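Protein F-112 (Sulfolobus virus-like particle ssv1, PDB 2VQC) is essential for virus function and, as a winged-helix protein, probably binds DNA. Local coordinates at residues 53-64 and 71-79. Residues are numbered along the deposited sequence; the frame is centred on the assembly and turned at random.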
loop_
_atom_site.group_PDB
_atom_site.type_symbol
_atom_site.label_atom_id
_atom_site.label_comp_id
_atom_site.label_asym_id
_atom_site.label_seq_id
_atom_site.Cartn_x
_atom_site.Cartn_y
_atom_site.Cartn_z
ATOM N N LEU A 53 -0.271 1.021 -5.062
ATOM C CA LEU A 53 0.437 1.605 -3.917
ATOM C C LEU A 53 1.950 1.528 -4.113
ATOM O O LEU A 53 2.667 2.478 -3.806
ATOM C CB LEU A 53 0.039 0.890 -2.622
ATOM C CG LEU A 53 0.619 1.399 -1.297
ATOM C CD1 LEU A 53 0.432 2.910 -1.108
ATOM C CD2 LEU A 53 -0.026 0.640 -0.150
ATOM N N LYS A 54 2.423 0.396 -4.627
ATOM C CA LYS A 54 3.836 0.220 -4.958
ATOM C C LYS A 54 4.300 1.260 -5.986
ATOM O O LYS A 54 5.403 1.807 -5.868
ATOM C CB LYS A 54 4.076 -1.207 -5.470
ATOM C CG LYS A 54 5.529 -1.574 -5.740
ATOM C CD LYS A 54 5.632 -3.001 -6.265
ATOM C CE LYS A 54 7.007 -3.300 -6.854
ATOM N NZ LYS A 54 8.077 -3.344 -5.817
ATOM N N ALA A 55 3.458 1.540 -6.981
ATOM C CA ALA A 55 3.774 2.549 -7.996
ATOM C C ALA A 55 3.883 3.950 -7.379
ATOM O O ALA A 55 4.794 4.701 -7.720
ATOM C CB ALA A 55 2.746 2.532 -9.123
ATOM N N ILE A 56 2.974 4.284 -6.461
ATOM C CA ILE A 56 3.018 5.577 -5.756
ATOM C C ILE A 56 4.284 5.709 -4.900
ATOM O O ILE A 56 4.925 6.760 -4.898
ATOM C CB ILE A 56 1.771 5.800 -4.859
ATOM C CG1 ILE A 56 0.512 5.935 -5.719
ATOM C CG2 ILE A 56 1.943 7.056 -3.991
ATOM C CD1 ILE A 56 -0.790 5.870 -4.932
ATOM N N CYS A 57 4.636 4.645 -4.178
ATOM C CA CYS A 57 5.851 4.643 -3.352
ATOM C C CYS A 57 7.127 4.849 -4.170
ATOM O O CYS A 57 8.040 5.555 -3.740
ATOM C CB CYS A 57 5.955 3.348 -2.551
ATOM S SG CYS A 57 4.948 3.384 -1.064
ATOM N N GLU A 58 7.180 4.228 -5.343
ATOM C CA GLU A 58 8.325 4.356 -6.242
ATOM C C GLU A 58 8.473 5.776 -6.800
ATOM O O GLU A 58 9.573 6.174 -7.184
ATOM C CB GLU A 58 8.244 3.314 -7.368
ATOM C CG GLU A 58 8.547 1.893 -6.868
ATOM C CD GLU A 58 8.189 0.793 -7.858
ATOM O OE1 GLU A 58 7.153 0.899 -8.551
ATOM O OE2 GLU A 58 8.943 -0.202 -7.924
ATOM N N ARG A 59 7.380 6.543 -6.824
ATOM C CA ARG A 59 7.446 7.963 -7.195
ATOM C C ARG A 59 8.023 8.842 -6.082
ATOM O O ARG A 59 8.420 9.983 -6.337
ATOM C CB ARG A 59 6.064 8.482 -7.598
ATOM C CG ARG A 59 5.534 7.824 -8.846
ATOM C CD ARG A 59 4.060 8.104 -9.077
ATOM N NE ARG A 59 3.535 7.269 -10.158
ATOM C CZ ARG A 59 2.360 7.439 -10.761
ATOM N NH1 ARG A 59 1.546 8.429 -10.409
ATOM N NH2 ARG A 59 2.001 6.611 -11.736
ATOM N N HIS A 60 8.058 8.316 -4.857
ATOM C CA HIS A 60 8.554 9.058 -3.696
ATOM C C HIS A 60 9.496 8.192 -2.860
ATOM O O HIS A 60 9.182 7.842 -1.719
ATOM C CB HIS A 60 7.380 9.524 -2.840
ATOM C CG HIS A 60 6.381 10.345 -3.589
ATOM N ND1 HIS A 60 5.144 9.860 -3.957
ATOM C CD2 HIS A 60 6.440 11.615 -4.054
ATOM C CE1 HIS A 60 4.481 10.800 -4.606
ATOM N NE2 HIS A 60 5.245 11.874 -4.680
ATOM N N PRO A 61 10.666 7.848 -3.421
ATOM C CA PRO A 61 11.583 6.936 -2.727
ATOM C C PRO A 61 12.219 7.541 -1.468
ATOM O O PRO A 61 12.751 6.800 -0.633
ATOM C CB PRO A 61 12.647 6.638 -3.788
ATOM C CG PRO A 61 12.625 7.821 -4.688
ATOM C CD PRO A 61 11.212 8.303 -4.714
ATOM N N ASP A 62 12.167 8.867 -1.347
ATOM C CA ASP A 62 12.618 9.561 -0.133
ATOM C C ASP A 62 11.607 9.504 1.024
ATOM O O ASP A 62 11.958 9.825 2.159
ATOM C CB ASP A 62 12.962 11.025 -0.446
ATOM C CG ASP A 62 11.774 11.808 -0.981
ATOM O OD1 ASP A 62 11.102 11.312 -1.915
ATOM O OD2 ASP A 62 11.519 12.920 -0.473
ATOM N N GLU A 63 10.364 9.112 0.730
ATOM C CA GLU A 63 9.294 9.013 1.739
ATOM C C GLU A 63 8.911 7.572 2.053
ATOM O O GLU A 63 8.658 7.226 3.205
ATOM C CB GLU A 63 8.028 9.721 1.250
ATOM C CG GLU A 63 8.185 11.198 0.941
ATOM C CD GLU A 63 6.882 11.843 0.485
ATOM O OE1 GLU A 63 5.932 11.112 0.131
ATOM O OE2 GLU A 63 6.808 13.089 0.480
ATOM N N CYS A 64 8.825 6.752 1.011
ATOM C CA CYS A 64 8.310 5.398 1.123
ATOM C C CYS A 64 9.361 4.374 0.710
ATOM O O CYS A 64 10.190 4.621 -0.172
ATOM C CB CYS A 64 7.059 5.221 0.252
ATOM S SG CYS A 64 6.318 3.567 0.436
ATOM N N ARG A 71 8.757 -13.344 3.210
ATOM C CA ARG A 71 7.532 -13.446 4.005
ATOM C C ARG A 71 6.380 -12.698 3.327
ATOM O O ARG A 71 5.338 -13.291 3.056
ATOM C CB ARG A 71 7.740 -12.976 5.458
ATOM C CG ARG A 71 8.330 -11.577 5.647
ATOM C CD ARG A 71 8.318 -11.152 7.107
ATOM N NE ARG A 71 6.958 -10.960 7.613
ATOM C CZ ARG A 71 6.653 -10.466 8.813
ATOM N NH1 ARG A 71 7.606 -10.095 9.664
ATOM N NH2 ARG A 71 5.379 -10.338 9.166
ATOM N N LYS A 72 6.587 -11.418 3.017
ATOM C CA LYS A 72 5.537 -10.577 2.436
ATOM C C LYS A 72 6.028 -9.165 2.111
ATOM O O LYS A 72 6.970 -8.661 2.728
ATOM C CB LYS A 72 4.332 -10.480 3.382
ATOM C CG LYS A 72 4.633 -9.796 4.707
ATOM C CD LYS A 72 3.760 -10.319 5.834
ATOM C CE LYS A 72 2.279 -10.187 5.537
ATOM N NZ LYS A 72 1.488 -10.569 6.730
ATOM N N THR A 73 5.364 -8.536 1.142
ATOM C CA THR A 73 5.600 -7.132 0.804
ATOM C C THR A 73 5.131 -6.231 1.943
ATOM O O THR A 73 3.998 -6.354 2.423
ATOM C CB THR A 73 4.851 -6.726 -0.485
ATOM O OG1 THR A 73 5.233 -7.593 -1.563
ATOM C CG2 THR A 73 5.153 -5.276 -0.863
ATOM N N THR A 74 6.010 -5.330 2.370
ATOM C CA THR A 74 5.711 -4.405 3.456
ATOM C C THR A 74 6.149 -3.001 3.061
ATOM O O THR A 74 7.300 -2.787 2.690
ATOM C CB THR A 74 6.437 -4.810 4.759
ATOM O OG1 THR A 74 6.212 -6.201 5.033
ATOM C CG2 THR A 74 5.949 -3.972 5.941
ATOM N N PHE A 75 5.225 -2.052 3.140
ATOM C CA PHE A 75 5.519 -0.655 2.865
ATOM C C PHE A 75 5.924 0.014 4.168
ATOM O O PHE A 75 5.272 -0.170 5.193
ATOM C CB PHE A 75 4.296 0.032 2.259
ATOM C CG PHE A 75 3.817 -0.617 0.997
ATOM C CD1 PHE A 75 4.318 -0.222 -0.231
ATOM C CD2 PHE A 75 2.893 -1.657 1.039
ATOM C CE1 PHE A 75 3.889 -0.836 -1.406
ATOM C CE2 PHE A 75 2.461 -2.277 -0.129
ATOM C CZ PHE A 75 2.962 -1.863 -1.355
ATOM N N LYS A 76 7.011 0.776 4.127
ATOM C CA LYS A 76 7.509 1.475 5.304
ATOM C C LYS A 76 7.673 2.962 5.022
ATOM O O LYS A 76 8.241 3.352 4.002
ATOM C CB LYS A 76 8.841 0.878 5.756
ATOM C CG LYS A 76 9.399 1.517 7.022
ATOM C CD LYS A 76 10.492 0.672 7.649
ATOM C CE LYS A 76 10.904 1.221 9.004
ATOM N NZ LYS A 76 11.800 0.278 9.739
ATOM N N TRP A 77 7.163 3.781 5.935
ATOM C CA TRP A 77 7.349 5.223 5.883
ATOM C C TRP A 77 8.742 5.565 6.432
ATOM O O TRP A 77 9.058 5.230 7.570
ATOM C CB TRP A 77 6.263 5.921 6.706
ATOM C CG TRP A 77 6.200 7.387 6.467
ATOM C CD1 TRP A 77 6.672 8.371 7.281
ATOM C CD2 TRP A 77 5.647 8.039 5.319
ATOM N NE1 TRP A 77 6.440 9.601 6.716
ATOM C CE2 TRP A 77 5.811 9.426 5.511
ATOM C CE3 TRP A 77 5.029 7.587 4.147
ATOM C CZ2 TRP A 77 5.374 10.368 4.574
ATOM C CZ3 TRP A 77 4.591 8.523 3.218
ATOM C CH2 TRP A 77 4.768 9.895 3.437
ATOM N N ILE A 78 9.567 6.222 5.617
ATOM C CA ILE A 78 10.959 6.498 5.984
ATOM C C ILE A 78 11.334 7.978 5.917
ATOM O O ILE A 78 12.510 8.320 6.030
ATOM C CB ILE A 78 11.941 5.683 5.101
ATOM C CG1 ILE A 78 11.718 5.985 3.614
ATOM C CG2 ILE A 78 11.782 4.191 5.372
ATOM C CD1 ILE A 78 12.887 5.606 2.740
ATOM N N LYS A 79 10.343 8.855 5.758
ATOM C CA LYS A 79 10.592 10.297 5.608
ATOM C C LYS A 79 11.204 10.917 6.869
ATOM O O LYS A 79 10.910 10.491 7.991
ATOM C CB LYS A 79 9.289 11.020 5.264
ATOM C CG LYS A 79 9.460 12.466 4.834
ATOM C CD LYS A 79 8.121 13.059 4.393
ATOM C CE LYS A 79 8.302 14.349 3.604
ATOM N NZ LYS A 79 7.058 14.700 2.866
#
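Phe-75 points its ring from the strand 73-77 at the C-terminal half of the helix 43-59, where Leu-53 lies over one face of it. Leu-53 CD2 sits 3.9 Å from the centroid of the Phe-75 ring and only 14° off the ring normal, a CH-pi contact for which leucine's branched end offers a methyl; CG anti to its own backbone nitrogen (chi1 -177°) and the turn at chi2 (51°) together bring that methyl over the face. At the edge of the same ring, Lys-54 brings its backbone, Lys-54 CA lying 3.7 Å from Phe-75 CE1, while its amine leads away from the strand. Cys-57 SG comes to 3.8 Å from Phe-75 CD1, oblique to the ring. This sulfur is bonded to Cys-64 SG, and the disulfide ties the last turn of the helix to the start of the strand 64-68, beside an aromatic ring that suits a buried, weakly polar group. Cys-64 in turn faces Trp-77 in an antiparallel, non-hydrogen-bonded pair. One residue earlier, Glu-63 O accepts a nearly straight hydrogen bond of 2.8 Å from Ile-78 N (175° at the hydrogen) and lies over one face of the indole. Glu-63 runs alongside Trp-77, with CB over the six-membered ring, and its extended chain carries the carboxylate to the polar edge of the contact. There Lys-79 NZ forms a salt bridge with Glu-63 OE2 at 2.9 Å, meeting it from above the carboxylate plane, while Glu-63 OE1 is hydrogen-bonded to Tyr-21 OH. Tyr-21, from the helix 13-27, also packs edge-to-face with Trp-77. The strand 73-77 runs between strands 29-30 and 64-68, so the contact joins the helix 43-59 to the middle strand of the antiparallel sheet, whose hairpin of strands 64-68 and 73-77 corresponds to the wing, as in other winged-helix proteins.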